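Local coordinates for protein alcohol dehydrogenase, zinc-containing (PDB 5YLN) that binds zinc and probably catalyses the NAD+-dependent oxidation of alcohols, as a member of the zinc-containing alcohol dehydrogenase family, at residues 142-147 with 307-312; 325-330 with 350-355. All coordinates share one frame; numbering follows the deposited sequence.

Contact 1. Residues 142-147 with 307-312; sequences EDLSDE and KALESH
Asp143 and His312 form the polar half of this contact, reaching for each other from opposite directions. His312 NE2 donates to Asp143 OD2 at 3.2 Å, but the bond is weak, bent to 125° at the hydrogen, with the carboxylate and imidazole planes nearly perpendicular (87° apart). The other oxygen, Asp143 OD1, stands at the ring edge, 3.7 Å from His312 NE2. With CG anti to the backbone nitrogen (chi1 -172°), Asp143 also brings OD2 to 3.0 Å from the carbonyl oxygen of Glu310; both are acceptors, so no bond forms. The nearby carboxylate might modestly favour a protonated imidazole. The chain leaves helix 302-310, which follows the last strand of the Rossmann sheet, nearby: His312 is the first residue off helical geometry, with positive phi, its N bonded to Leu309 O at 2.8 Å. The same Leu309 O lies above one face of the His312 ring, offset toward the rim.

Apolar contact comes from Leu144, whose side chain crosses that of Leu309 at about a right angle. Its CD1 rests 3.9 Å from Leu309 CB, while CD2 sits 3.6 Å from Leu309 O. Beyond Leu144, Ser145 N-caps helix 146-151 through Ala148 N, and Asp146 forms a salt bridge with Lys85.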
# COMPACT_ATOMS: atom_id res chain seq x y z
N GLU A 142 13.45 31.84 14.71
CA GLU A 142 12.85 33.15 14.97
C GLU A 142 12.15 33.73 13.75
O GLU A 142 11.44 34.74 13.88
CB GLU A 142 13.91 34.15 15.46
CG GLU A 142 14.55 33.79 16.80
CD GLU A 142 15.36 34.93 17.38
OE1 GLU A 142 14.99 36.11 17.15
OE2 GLU A 142 16.37 34.66 18.07
N ASP A 143 12.31 33.13 12.57
CA ASP A 143 11.73 33.66 11.35
C ASP A 143 10.26 33.29 11.18
O ASP A 143 9.56 33.91 10.36
CB ASP A 143 12.53 33.16 10.14
CG ASP A 143 12.12 33.82 8.84
OD1 ASP A 143 11.69 34.99 8.87
OD2 ASP A 143 12.23 33.15 7.78
N LEU A 144 9.77 32.30 11.91
CA LEU A 144 8.42 31.79 11.69
C LEU A 144 7.46 32.35 12.72
O LEU A 144 7.81 32.58 13.88
CB LEU A 144 8.41 30.26 11.72
CG LEU A 144 9.13 29.55 10.57
CD1 LEU A 144 8.90 28.04 10.62
CD2 LEU A 144 8.71 30.12 9.22
N SER A 145 6.23 32.58 12.28
CA SER A 145 5.15 33.01 13.15
C SER A 145 4.67 31.87 14.04
O SER A 145 4.74 30.69 13.69
CB SER A 145 3.97 33.53 12.31
OG SER A 145 3.34 32.44 11.65
N ASP A 146 4.17 32.25 15.23
CA ASP A 146 3.62 31.28 16.18
C ASP A 146 2.52 30.43 15.54
O ASP A 146 2.47 29.22 15.75
CB ASP A 146 3.06 32.02 17.40
CG ASP A 146 4.16 32.57 18.33
OD1 ASP A 146 5.37 32.43 18.03
OD2 ASP A 146 3.79 33.12 19.38
N GLU A 147 1.67 31.05 14.72
CA GLU A 147 0.57 30.32 14.11
C GLU A 147 1.09 29.25 13.17
O GLU A 147 0.53 28.15 13.10
CB GLU A 147 -0.36 31.28 13.37
CG GLU A 147 -1.15 32.22 14.27
CD GLU A 147 -0.29 33.27 14.96
OE1 GLU A 147 -0.38 33.39 16.19
OE2 GLU A 147 0.49 33.96 14.26
N LYS A 307 12.87 23.62 7.72
CA LYS A 307 13.72 24.17 6.67
C LYS A 307 12.89 24.67 5.49
O LYS A 307 13.07 25.80 5.02
CB LYS A 307 14.75 23.13 6.20
CG LYS A 307 15.85 22.77 7.20
CD LYS A 307 16.98 22.01 6.47
CE LYS A 307 17.84 21.19 7.41
NZ LYS A 307 18.17 19.86 6.81
N ALA A 308 11.95 23.85 5.02
CA ALA A 308 11.11 24.22 3.89
C ALA A 308 10.11 25.34 4.22
O ALA A 308 9.38 25.74 3.31
CB ALA A 308 10.37 22.99 3.35
N LEU A 309 10.05 25.85 5.46
CA LEU A 309 9.17 26.96 5.81
C LEU A 309 9.91 28.27 6.06
O LEU A 309 9.36 29.33 5.77
CB LEU A 309 8.35 26.63 7.07
CG LEU A 309 7.23 25.60 6.99
CD1 LEU A 309 6.41 25.65 8.26
CD2 LEU A 309 6.37 25.79 5.73
N GLU A 310 11.11 28.21 6.65
CA GLU A 310 11.92 29.42 6.81
C GLU A 310 12.23 30.06 5.47
O GLU A 310 12.46 31.27 5.39
CB GLU A 310 13.23 29.08 7.53
CG GLU A 310 13.09 28.34 8.85
CD GLU A 310 14.42 27.77 9.33
OE1 GLU A 310 15.46 28.41 9.07
OE2 GLU A 310 14.43 26.68 9.95
N SER A 311 12.24 29.26 4.40
CA SER A 311 12.38 29.72 3.03
C SER A 311 11.09 30.28 2.45
O SER A 311 11.11 30.80 1.33
CB SER A 311 12.87 28.57 2.16
OG SER A 311 11.84 27.60 1.98
N HIS A 312 9.97 30.15 3.17
CA HIS A 312 8.68 30.71 2.75
C HIS A 312 8.21 30.14 1.42
O HIS A 312 7.65 30.86 0.59
CB HIS A 312 8.73 32.23 2.73
CG HIS A 312 8.99 32.84 4.07
ND1 HIS A 312 8.04 32.85 5.07
CD2 HIS A 312 10.10 33.42 4.59
CE1 HIS A 312 8.55 33.43 6.15
NE2 HIS A 312 9.79 33.78 5.88

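Contact 2. Residues 325-330 with 350-355; sequences KLSEIE and ENDISE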
# COMPACT_ATOMS: atom_id res chain seq x y z
N LYS A 325 -8.35 33.12 23.77
CA LYS A 325 -7.61 33.00 25.01
C LYS A 325 -7.86 31.63 25.60
O LYS A 325 -8.93 31.05 25.43
CB LYS A 325 -8.03 34.10 25.99
CG LYS A 325 -7.66 35.53 25.57
CD LYS A 325 -8.12 36.59 26.59
CE LYS A 325 -7.79 38.01 26.09
NZ LYS A 325 -8.38 39.12 26.92
N LEU A 326 -6.85 31.11 26.31
CA LEU A 326 -6.99 29.82 26.97
C LEU A 326 -8.20 29.79 27.90
O LEU A 326 -8.96 28.82 27.92
CB LEU A 326 -5.69 29.46 27.72
CG LEU A 326 -5.59 28.19 28.58
CD1 LEU A 326 -6.13 26.95 27.85
CD2 LEU A 326 -4.14 27.96 29.01
N SER A 327 -8.42 30.87 28.66
CA SER A 327 -9.57 30.92 29.56
C SER A 327 -10.89 30.90 28.80
O SER A 327 -11.94 30.67 29.41
CB SER A 327 -9.50 32.16 30.43
OG SER A 327 -9.34 33.30 29.62
N GLU A 328 -10.86 31.16 27.49
CA GLU A 328 -12.06 31.07 26.67
C GLU A 328 -12.02 29.83 25.78
O GLU A 328 -12.61 29.82 24.70
CB GLU A 328 -12.23 32.34 25.84
CG GLU A 328 -12.30 33.65 26.65
CD GLU A 328 -13.63 33.84 27.42
OE1 GLU A 328 -14.51 32.95 27.35
OE2 GLU A 328 -13.81 34.90 28.09
N ILE A 329 -11.34 28.77 26.23
CA ILE A 329 -11.21 27.57 25.41
C ILE A 329 -12.57 26.94 25.10
O ILE A 329 -12.75 26.38 24.01
CB ILE A 329 -10.26 26.57 26.09
CG1 ILE A 329 -10.01 25.38 25.17
CG2 ILE A 329 -10.84 26.12 27.43
CD1 ILE A 329 -8.63 24.78 25.27
N GLU A 330 -13.54 27.04 26.01
CA GLU A 330 -14.90 26.58 25.72
C GLU A 330 -15.45 27.23 24.45
O GLU A 330 -16.04 26.56 23.60
CB GLU A 330 -15.85 26.87 26.89
CG GLU A 330 -15.50 26.19 28.20
CD GLU A 330 -16.58 25.24 28.69
OE1 GLU A 330 -17.68 25.21 28.09
OE2 GLU A 330 -16.34 24.52 29.68
N GLU A 350 -4.27 31.09 22.93
CA GLU A 350 -3.10 31.71 23.56
C GLU A 350 -3.24 31.70 25.07
O GLU A 350 -4.30 32.06 25.60
CB GLU A 350 -2.90 33.14 23.07
CG GLU A 350 -1.55 33.70 23.46
CD GLU A 350 -1.34 35.11 22.96
OE1 GLU A 350 -2.28 35.69 22.37
OE2 GLU A 350 -0.23 35.63 23.17
N ASN A 351 -2.17 31.32 25.76
CA ASN A 351 -2.16 31.20 27.22
C ASN A 351 -2.14 32.61 27.83
O ASN A 351 -1.08 33.22 27.98
CB ASN A 351 -0.98 30.37 27.70
CG ASN A 351 -0.95 30.17 29.21
OD1 ASN A 351 -1.75 30.78 29.95
ND2 ASN A 351 -0.05 29.34 29.68
N ASP A 352 -3.31 33.10 28.20
CA ASP A 352 -3.46 34.40 28.84
C ASP A 352 -3.43 34.30 30.36
O ASP A 352 -3.69 35.29 31.03
CB ASP A 352 -4.77 35.07 28.40
CG ASP A 352 -6.01 34.26 28.81
OD1 ASP A 352 -5.91 33.01 28.85
OD2 ASP A 352 -7.08 34.86 29.10
N ILE A 353 -3.13 33.12 30.91
CA ILE A 353 -3.24 32.88 32.35
C ILE A 353 -1.88 32.86 33.02
O ILE A 353 -1.70 33.46 34.08
CB ILE A 353 -4.02 31.57 32.61
CG1 ILE A 353 -5.44 31.65 32.04
CG2 ILE A 353 -4.08 31.27 34.13
CD1 ILE A 353 -6.24 30.35 32.13
N SER A 354 -0.90 32.19 32.41
CA SER A 354 0.36 31.92 33.09
C SER A 354 1.25 33.16 33.12
O SER A 354 1.27 33.97 32.19
CB SER A 354 1.09 30.77 32.41
OG SER A 354 0.32 29.58 32.38
N GLU A 355 2.01 33.29 34.21
CA GLU A 355 3.12 34.23 34.31
C GLU A 355 4.44 33.49 34.15
O GLU A 355 4.55 32.31 34.48
CB GLU A 355 3.10 34.96 35.65
CG GLU A 355 2.65 36.41 35.57
CD GLU A 355 2.43 37.01 36.94
OE1 GLU A 355 2.03 36.26 37.86
OE2 GLU A 355 2.66 38.23 37.10
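The carboxylate of Asp352 has the aliphatic chain of Lys325 across one face and Ser327 at its oxygen end; the amide of Asn351 has Leu326 CD2 over one face, 3.9 Å from Asn351 CG. These groups gather where two parallel neighbours, strands 322-325 and 347-350, end side by side in the mixed sheet of the GroES-like catalytic domain. The strands are joined by a beta-alpha-beta crossover through helices 329-337 and 339-342. Lys325 pairs with Glu350 in the final parallel bridge, and Leu326 N donates to Glu350 O at 2.8 Å.

Beyond the bridge, side chains take over. Ser327 OG gives its proton to the syn lone pair of Asp352 OD2 at 2.8 Å, while Ser327 N makes a weak but fairly straight bond to Asp352 OD1 (3.3 Å, 162°). A chi1 of 62° tucks the Asp352 carboxylate between its own backbone N and carbonyl carbon, facing the 3-10 turn at 326-327. Lys325 and Asp352 cross at about a right angle, with Lys325 CD 3.2 Å from Asp352 OD2; the ammonium NZ runs on to 5.0 Å from that oxygen, so any attraction acts at a distance. Ile353 CD1 closes the apolar side, 4.2 Å from Leu326 CG, and Ile353 also packs on Phe18 and Lys6.

Asn351 shapes the loop that presents Asp352: its OD1 accepts from Ile353 N, an Asx turn, and from Ser354 N as well, completing an Asx motif, and its ND2, also bonded to Ile36 O, donates close to the amide plane to Ser354 OG at 2.7 Å.

Contact 1 closes before contact 2 opens along the chain, and the two stay apart: their centres are 24 Å from each other, their nearest atoms about 6 Å, with no touch. Strand 33-39 links them. Its Lys38 forms salt bridges with Asp146 and Glu147 in segment 142-147 and is touched by Glu350, the last residue of strand 347-350, which runs antiparallel to strand 33-39. Contact 1 joins the helix after the Rossmann sheet to the run into helix 146-151, whereas contact 2 lies where strands 322-325 and 347-350 end. Both are surface contacts away from the zinc held by Cys42 and His64 and from the four-cysteine zinc.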